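Local coordinates for protein TbpB (Actinobacillus pleuropneumoniae, PDB 3HOL) that probably binds host transferrin at the bacterial surface as the lipoprotein component of a receptor for iron acquisition, at residues G248-V251 against S256-A259. Residues are numbered along the deposited sequence; the frame is centred on the assembly and turned at random.
Sequences GKFV and SLFA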
loop_
_atom_site.group_PDB
_atom_site.type_symbol
_atom_site.label_atom_id
_atom_site.label_comp_id
_atom_site.label_asym_id
_atom_site.label_seq_id
_atom_site.Cartn_x
_atom_site.Cartn_y
_atom_site.Cartn_z
ATOM N N GLY A 248 2.056 11.974 5.095
ATOM C CA GLY A 248 3.129 11.271 5.832
ATOM C C GLY A 248 3.511 11.946 7.113
ATOM O O GLY A 248 2.788 12.829 7.618
ATOM N N LYS A 249 4.637 11.506 7.680
ATOM C CA LYS A 249 5.010 11.981 9.016
ATOM C C LYS A 249 6.512 11.904 9.180
ATOM O O LYS A 249 7.210 11.218 8.406
ATOM C CB LYS A 249 4.329 11.127 10.124
ATOM C CG LYS A 249 5.056 9.780 10.382
ATOM C CD LYS A 249 4.252 8.880 11.353
ATOM C CE LYS A 249 5.083 7.697 11.887
ATOM N NZ LYS A 249 5.627 6.872 10.728
ATOM N N PHE A 250 7.016 12.602 10.187
ATOM C CA PHE A 250 8.348 12.301 10.641
ATOM C C PHE A 250 8.456 12.502 12.144
ATOM O O PHE A 250 7.614 13.197 12.775
ATOM C CB PHE A 250 9.442 13.096 9.901
ATOM C CG PHE A 250 9.435 14.580 10.172
ATOM C CD1 PHE A 250 9.983 15.084 11.327
ATOM C CD2 PHE A 250 8.938 15.472 9.211
ATOM C CE1 PHE A 250 10.018 16.471 11.575
ATOM C CE2 PHE A 250 8.979 16.885 9.427
ATOM C CZ PHE A 250 9.509 17.377 10.634
ATOM N N VAL A 251 9.505 11.914 12.706
ATOM C CA VAL A 251 9.794 12.113 14.145
ATOM C C VAL A 251 11.198 12.694 14.320
ATOM O O VAL A 251 12.164 12.173 13.733
ATOM C CB VAL A 251 9.657 10.797 14.935
ATOM C CG1 VAL A 251 9.662 11.050 16.500
ATOM C CG2 VAL A 251 8.433 10.013 14.486
ATOM N N SER A 256 11.633 14.948 20.144
ATOM C CA SER A 256 11.055 16.214 20.645
ATOM C C SER A 256 9.913 16.770 19.763
ATOM O O SER A 256 9.323 17.790 20.098
ATOM C CB SER A 256 12.136 17.272 20.722
ATOM O OG SER A 256 12.609 17.547 19.415
ATOM N N LEU A 257 9.641 16.114 18.637
ATOM C CA LEU A 257 8.623 16.594 17.693
ATOM C C LEU A 257 8.114 15.462 16.824
ATOM O O LEU A 257 8.893 14.575 16.426
ATOM C CB LEU A 257 9.173 17.750 16.854
ATOM C CG LEU A 257 7.980 18.578 16.388
ATOM C CD1 LEU A 257 7.904 19.983 17.008
ATOM C CD2 LEU A 257 7.906 18.540 14.883
ATOM N N PHE A 258 6.799 15.471 16.576
ATOM C CA PHE A 258 6.132 14.550 15.653
ATOM C C PHE A 258 5.370 15.422 14.695
ATOM O O PHE A 258 4.511 16.182 15.110
ATOM C CB PHE A 258 5.180 13.653 16.455
ATOM C CG PHE A 258 4.356 12.669 15.643
ATOM C CD1 PHE A 258 4.819 11.360 15.410
ATOM C CD2 PHE A 258 3.050 12.998 15.221
ATOM C CE1 PHE A 258 4.024 10.418 14.761
ATOM C CE2 PHE A 258 2.253 12.075 14.541
ATOM C CZ PHE A 258 2.730 10.778 14.319
ATOM N N ALA A 259 5.703 15.334 13.413
ATOM C CA ALA A 259 5.090 16.165 12.402
ATOM C C ALA A 259 4.304 15.304 11.418
ATOM O O ALA A 259 4.689 14.190 11.124
ATOM C CB ALA A 259 6.206 16.954 11.651
#
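The beta hairpin of strands 245-251 and 257-265 in the N-lobe barrel of TbpB is joined here by Phe250 and Ala259, an antiparallel hydrogen-bonded pair. Two backbone bonds link them: Phe250 N to Ala259 O at 3.0 Å, and the straighter Ala259 N to Phe250 O at 2.9 Å, with 171° at the hydrogen. Ala259 O also receives a CA-H...O contact from Lys249 CA.

On their side of the sheet, the methyl of Ala259 sits over one face of the Phe250 ring, a CH-pi contact with CB 3.6 Å from the centroid. Phe250 CG lies between its backbone N and carbonyl carbon (chi1 68°), which brings the ring across to this methyl; Tyr196 meets the same ring edge-to-face.

Val251 and Phe258 share the other side, Val251 CG2 lying 4.0 Å from Phe258 CD1, and the Lys249 chain crosses the Phe258 ring, with Lys249 CD 3.7 Å from Phe258 CE1. Val251 N and O are taken by the hydroxyls of Ser233 and Ser231. While its CD and CE methylenes pack against Phe258, Lys249 bends at its last torsion and its ammonium makes a cation-pi contact with Tyr30 and a weak hydrogen bond to Leu23 O, so this one chain links the barrel hairpin to the neighbouring sheet containing strand 29-33.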